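Long-range contact in putative ABC transporter amino acid-binding protein (Sinorhizobium meliloti, PDB 2Q88), which binds the compatible solute ectoine as the solute receptor of an ABC transporter, probably delivering it for uptake in osmoprotection: residues Y116-P130 with L138-V152. Sequence-based numbering, arbitrary orientation.
Sequences YKDIADNPDAKIGAP and LALEAGVPRDRVIVV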
loop_
_atom_site.group_PDB
_atom_site.type_symbol
_atom_site.label_atom_id
_atom_site.label_comp_id
_atom_site.label_asym_id
_atom_site.label_seq_id
_atom_site.Cartn_x
_atom_site.Cartn_y
_atom_site.Cartn_z
ATOM N N TYR A 116 -1.985 15.841 -10.373
ATOM C CA TYR A 116 -1.726 14.945 -11.498
ATOM C C TYR A 116 -2.098 15.599 -12.821
ATOM O O TYR A 116 -1.529 15.266 -13.863
ATOM C CB TYR A 116 -2.440 13.608 -11.331
ATOM C CG TYR A 116 -1.856 12.754 -10.237
ATOM C CD1 TYR A 116 -2.472 12.679 -8.989
ATOM C CD2 TYR A 116 -0.680 12.027 -10.440
ATOM C CE1 TYR A 116 -1.945 11.877 -7.965
ATOM C CE2 TYR A 116 -0.136 11.213 -9.410
ATOM C CZ TYR A 116 -0.774 11.159 -8.171
ATOM O OH TYR A 116 -0.264 10.379 -7.129
ATOM N N LYS A 117 -3.041 16.541 -12.763
ATOM C CA LYS A 117 -3.424 17.345 -13.930
ATOM C C LYS A 117 -2.264 18.203 -14.422
ATOM O O LYS A 117 -2.059 18.344 -15.619
ATOM C CB LYS A 117 -4.621 18.229 -13.591
ATOM C CG LYS A 117 -5.277 18.887 -14.796
ATOM C CD LYS A 117 -6.537 19.618 -14.379
ATOM C CE LYS A 117 -6.210 20.981 -13.803
ATOM N NZ LYS A 117 -5.610 21.878 -14.821
ATOM N N ASP A 118 -1.499 18.762 -13.490
ATOM C CA ASP A 118 -0.349 19.594 -13.832
ATOM C C ASP A 118 0.661 18.813 -14.665
ATOM O O ASP A 118 1.286 19.357 -15.576
ATOM C CB ASP A 118 0.309 20.118 -12.562
ATOM C CG ASP A 118 -0.477 21.239 -11.913
ATOM O OD1 ASP A 118 -1.308 21.863 -12.602
ATOM O OD2 ASP A 118 -0.333 21.573 -10.721
ATOM N N ILE A 119 0.798 17.527 -14.353
ATOM C CA ILE A 119 1.697 16.645 -15.081
ATOM C C ILE A 119 1.144 16.352 -16.462
ATOM O O ILE A 119 1.893 16.342 -17.440
ATOM C CB ILE A 119 1.923 15.321 -14.312
ATOM C CG1 ILE A 119 2.444 15.596 -12.893
ATOM C CG2 ILE A 119 2.918 14.420 -15.069
ATOM C CD1 ILE A 119 2.364 14.379 -11.989
ATOM N N ALA A 120 -0.168 16.117 -16.542
ATOM C CA ALA A 120 -0.812 15.860 -17.824
ATOM C C ALA A 120 -0.678 17.059 -18.761
ATOM O O ALA A 120 -0.465 16.894 -19.963
ATOM C CB ALA A 120 -2.273 15.501 -17.621
ATOM N N ASP A 121 -0.786 18.258 -18.194
ATOM C CA ASP A 121 -0.734 19.525 -18.949
ATOM C C ASP A 121 0.634 19.894 -19.545
ATOM O O ASP A 121 0.709 20.676 -20.493
ATOM C CB ASP A 121 -1.202 20.670 -18.050
ATOM C CG ASP A 121 -2.698 20.623 -17.752
ATOM O OD1 ASP A 121 -3.456 19.958 -18.491
ATOM O OD2 ASP A 121 -3.208 21.239 -16.794
ATOM N N ASN A 122 1.705 19.360 -18.973
ATOM C CA ASN A 122 3.067 19.645 -19.431
ATOM C C ASN A 122 3.602 18.430 -20.183
ATOM O O ASN A 122 3.832 17.399 -19.567
ATOM C CB ASN A 122 3.953 19.970 -18.213
ATOM C CG ASN A 122 5.382 20.307 -18.589
ATOM O OD1 ASN A 122 5.850 19.974 -19.679
ATOM N ND2 ASN A 122 6.088 20.982 -17.681
ATOM N N PRO A 123 3.789 18.526 -21.506
ATOM C CA PRO A 123 4.241 17.376 -22.309
ATOM C C PRO A 123 5.679 16.946 -22.040
ATOM O O PRO A 123 6.100 15.886 -22.512
ATOM C CB PRO A 123 4.105 17.876 -23.754
ATOM C CG PRO A 123 3.218 19.044 -23.660
ATOM C CD PRO A 123 3.574 19.711 -22.354
ATOM N N ASP A 124 6.429 17.745 -21.287
ATOM C CA ASP A 124 7.787 17.358 -20.906
ATOM C C ASP A 124 7.794 16.504 -19.659
ATOM O O ASP A 124 8.722 15.726 -19.467
ATOM C CB ASP A 124 8.672 18.577 -20.659
ATOM C CG ASP A 124 8.827 19.437 -21.879
ATOM O OD1 ASP A 124 8.664 18.927 -23.017
ATOM O OD2 ASP A 124 9.116 20.645 -21.791
ATOM N N ALA A 125 6.759 16.642 -18.824
ATOM C CA ALA A 125 6.763 16.072 -17.475
ATOM C C ALA A 125 6.583 14.563 -17.471
ATOM O O ALA A 125 5.618 14.033 -18.024
ATOM C CB ALA A 125 5.692 16.728 -16.607
ATOM N N LYS A 126 7.520 13.875 -16.846
ATOM C CA LYS A 126 7.383 12.443 -16.661
ATOM C C LYS A 126 7.230 12.158 -15.179
ATOM O O LYS A 126 7.977 12.697 -14.355
ATOM C CB LYS A 126 8.582 11.700 -17.244
ATOM C CG LYS A 126 8.637 11.721 -18.763
ATOM C CD LYS A 126 9.743 10.830 -19.294
ATOM C CE LYS A 126 9.885 11.006 -20.805
ATOM N NZ LYS A 126 11.148 10.416 -21.313
ATOM N N ILE A 127 6.270 11.305 -14.844
ATOM C CA ILE A 127 6.087 10.878 -13.457
ATOM C C ILE A 127 6.471 9.417 -13.252
ATOM O O ILE A 127 6.071 8.551 -14.032
ATOM C CB ILE A 127 4.636 11.135 -12.990
ATOM C CG1 ILE A 127 4.400 10.524 -11.596
ATOM C CG2 ILE A 127 3.608 10.586 -14.005
ATOM C CD1 ILE A 127 3.263 11.159 -10.825
ATOM N N GLY A 128 7.238 9.149 -12.199
ATOM C CA GLY A 128 7.571 7.779 -11.828
ATOM C C GLY A 128 6.601 7.295 -10.779
ATOM O O GLY A 128 6.187 8.055 -9.906
ATOM N N ALA A 129 6.231 6.020 -10.852
ATOM C CA ALA A 129 5.254 5.459 -9.919
ATOM C C ALA A 129 5.323 3.941 -9.966
ATOM O O ALA A 129 5.689 3.374 -10.996
ATOM C CB ALA A 129 3.852 5.925 -10.286
ATOM N N PRO A 130 4.958 3.276 -8.875
ATOM C CA PRO A 130 4.937 1.810 -8.877
ATOM C C PRO A 130 3.929 1.263 -9.887
ATOM O O PRO A 130 2.823 1.789 -10.011
ATOM C CB PRO A 130 4.561 1.448 -7.437
ATOM C CG PRO A 130 3.971 2.673 -6.851
ATOM C CD PRO A 130 4.598 3.843 -7.561
ATOM N N LEU A 138 -3.935 7.142 -11.135
ATOM C CA LEU A 138 -4.324 8.556 -11.014
ATOM C C LEU A 138 -3.685 9.425 -12.086
ATOM O O LEU A 138 -4.325 10.357 -12.594
ATOM C CB LEU A 138 -3.991 9.114 -9.625
ATOM C CG LEU A 138 -4.799 8.576 -8.446
ATOM C CD1 LEU A 138 -4.172 9.013 -7.133
ATOM C CD2 LEU A 138 -6.276 8.991 -8.530
ATOM N N ALA A 139 -2.428 9.128 -12.424
ATOM C CA ALA A 139 -1.724 9.841 -13.505
ATOM C C ALA A 139 -2.414 9.588 -14.835
ATOM O O ALA A 139 -2.736 10.525 -15.561
ATOM C CB ALA A 139 -0.284 9.402 -13.589
ATOM N N LEU A 140 -2.640 8.317 -15.146
ATOM C CA LEU A 140 -3.353 7.926 -16.371
ATOM C C LEU A 140 -4.771 8.503 -16.470
ATOM O O LEU A 140 -5.190 8.913 -17.556
ATOM C CB LEU A 140 -3.377 6.402 -16.514
ATOM C CG LEU A 140 -2.015 5.723 -16.714
ATOM C CD1 LEU A 140 -2.130 4.215 -16.511
ATOM C CD2 LEU A 140 -1.400 6.044 -18.080
ATOM N N GLU A 141 -5.498 8.553 -15.349
ATOM C CA GLU A 141 -6.861 9.116 -15.329
ATOM C C GLU A 141 -6.878 10.635 -15.501
ATOM O O GLU A 141 -7.871 11.195 -15.963
ATOM C CB GLU A 141 -7.601 8.754 -14.036
ATOM C CG GLU A 141 -7.840 7.267 -13.844
ATOM C CD GLU A 141 -8.518 6.935 -12.529
ATOM O OE1 GLU A 141 -8.244 7.609 -11.510
ATOM O OE2 GLU A 141 -9.329 5.983 -12.512
ATOM N N ALA A 142 -5.786 11.295 -15.115
ATOM C CA ALA A 142 -5.660 12.750 -15.272
ATOM C C ALA A 142 -5.292 13.120 -16.701
ATOM O O ALA A 142 -5.294 14.305 -17.074
ATOM C CB ALA A 142 -4.614 13.300 -14.309
ATOM N N GLY A 143 -4.960 12.106 -17.495
ATOM C CA GLY A 143 -4.615 12.312 -18.894
ATOM C C GLY A 143 -3.131 12.276 -19.204
ATOM O O GLY A 143 -2.736 12.609 -20.316
ATOM N N VAL A 144 -2.292 11.891 -18.235
ATOM C CA VAL A 144 -0.868 11.711 -18.543
ATOM C C VAL A 144 -0.774 10.488 -19.459
ATOM O O VAL A 144 -1.255 9.409 -19.092
ATOM C CB VAL A 144 -0.001 11.514 -17.280
ATOM C CG1 VAL A 144 1.483 11.462 -17.647
ATOM C CG2 VAL A 144 -0.266 12.623 -16.277
ATOM N N PRO A 145 -0.204 10.663 -20.653
ATOM C CA PRO A 145 -0.041 9.561 -21.607
ATOM C C PRO A 145 0.793 8.438 -21.012
ATOM O O PRO A 145 1.657 8.698 -20.174
ATOM C CB PRO A 145 0.736 10.213 -22.756
ATOM C CG PRO A 145 0.445 11.651 -22.639
ATOM C CD PRO A 145 0.305 11.936 -21.200
ATOM N N ARG A 146 0.548 7.212 -21.463
ATOM C CA ARG A 146 1.241 6.027 -20.940
ATOM C C ARG A 146 2.763 6.191 -20.963
ATOM O O ARG A 146 3.444 5.797 -20.019
ATOM C CB ARG A 146 0.820 4.774 -21.729
ATOM C CG ARG A 146 1.515 3.482 -21.325
ATOM C CD ARG A 146 1.089 2.934 -19.973
ATOM N NE ARG A 146 1.960 3.388 -18.886
ATOM C CZ ARG A 146 1.894 2.923 -17.642
ATOM N NH1 ARG A 146 0.986 2.010 -17.329
ATOM N NH2 ARG A 146 2.725 3.370 -16.710
ATOM N N ASP A 147 3.286 6.804 -22.023
ATOM C CA ASP A 147 4.734 6.935 -22.174
ATOM C C ASP A 147 5.386 7.983 -21.254
ATOM O O ASP A 147 6.614 8.061 -21.177
ATOM C CB ASP A 147 5.135 7.115 -23.646
ATOM C CG ASP A 147 4.582 8.392 -24.274
ATOM O OD1 ASP A 147 3.974 9.237 -23.581
ATOM O OD2 ASP A 147 4.709 8.633 -25.493
ATOM N N ARG A 148 4.566 8.760 -20.546
ATOM C CA ARG A 148 5.068 9.705 -19.536
ATOM C C ARG A 148 4.771 9.253 -18.107
ATOM O O ARG A 148 5.101 9.954 -17.150
ATOM C CB ARG A 148 4.497 11.110 -19.764
ATOM C CG ARG A 148 4.893 11.722 -21.083
ATOM C CD ARG A 148 4.877 13.229 -21.073
ATOM N NE ARG A 148 3.582 13.820 -21.410
ATOM C CZ ARG A 148 2.792 14.488 -20.567
ATOM N NH1 ARG A 148 3.118 14.635 -19.283
ATOM N NH2 ARG A 148 1.651 15.006 -21.012
ATOM N N VAL A 149 4.143 8.085 -17.967
ATOM C CA VAL A 149 3.984 7.444 -16.667
ATOM C C VAL A 149 4.971 6.281 -16.617
ATOM O O VAL A 149 4.794 5.282 -17.297
ATOM C CB VAL A 149 2.535 6.972 -16.389
ATOM C CG1 VAL A 149 2.432 6.379 -14.970
ATOM C CG2 VAL A 149 1.570 8.120 -16.521
ATOM N N ILE A 150 6.024 6.457 -15.823
ATOM C CA ILE A 150 7.191 5.600 -15.865
ATOM C C ILE A 150 7.161 4.643 -14.680
ATOM O O ILE A 150 7.112 5.072 -13.533
ATOM C CB ILE A 150 8.485 6.469 -15.812
ATOM C CG1 ILE A 150 8.491 7.569 -16.898
ATOM C CG2 ILE A 150 9.753 5.599 -15.797
ATOM C CD1 ILE A 150 8.265 7.094 -18.343
ATOM N N VAL A 151 7.170 3.346 -14.951
ATOM C CA VAL A 151 7.131 2.373 -13.858
ATOM C C VAL A 151 8.437 2.455 -13.065
ATOM O O VAL A 151 9.518 2.500 -13.656
ATOM C CB VAL A 151 6.893 0.952 -14.385
ATOM C CG1 VAL A 151 6.945 -0.071 -13.255
ATOM C CG2 VAL A 151 5.538 0.876 -15.141
ATOM N N VAL A 152 8.328 2.483 -11.736
ATOM C CA VAL A 152 9.491 2.499 -10.830
ATOM C C VAL A 152 9.347 1.318 -9.857
ATOM O O VAL A 152 8.351 1.253 -9.136
ATOM C CB VAL A 152 9.568 3.852 -10.049
ATOM C CG1 VAL A 152 10.633 3.806 -8.947
ATOM C CG2 VAL A 152 9.862 4.993 -10.996
#
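Ile127 to Ala129 pair in parallel with Val149 to Val151, their short strand axes 4.7 Å apart and 36° from parallel, and four backbone hydrogen bonds run from Ile127 N to Val152 N. With helix 134-141 as the crossover, they form a beta-alpha-beta unit of the periplasmic binding protein fold. Glycine suits position 128, because a CB there would clash with Val152 CG2.

Arg148 ties the strand pair to the last turn of helix 116-121 and the loop after it. A turn about CG-CD (chi3 -88°) swings the guanidinium in among backbone carbonyls near its plane. NH1 donates to Ile119 O at 2.8 Å and to Ala125 O at 2.9 Å, the latter on a lone pair of the carbonyl; NH2 reaches Ala120 O at 3.0 Å, from above that carbonyl's plane. Pro123 CA lies over one face and Pro145 CD over the other, both toward the rim, which together with the in-plane bonds limits rotation of the group. A leucine in its place would probably strip these three carbonyls of the arginine's N-H donors and let the 122-125 turn shift.

Beside helix 116-121 the short side chain of Ala142 lets its CB come to 3.7 Å from Tyr116 CB, and beyond the Schellman motif at Gly143 the branched Val144 lays CG2 against Ala120. Ile127 CG2 spans Ala139 and Val149, an apolar branch fitting a buried face. At the strand end, Pro130 touches the bound ectoine. Tyr116, whose OH is hydrogen-bonded to Ser171 OG, offers a ring face to Leu138 in a CH-pi contact, with Leu138 CB 3.9 Å from the ring centroid, 15° off its normal.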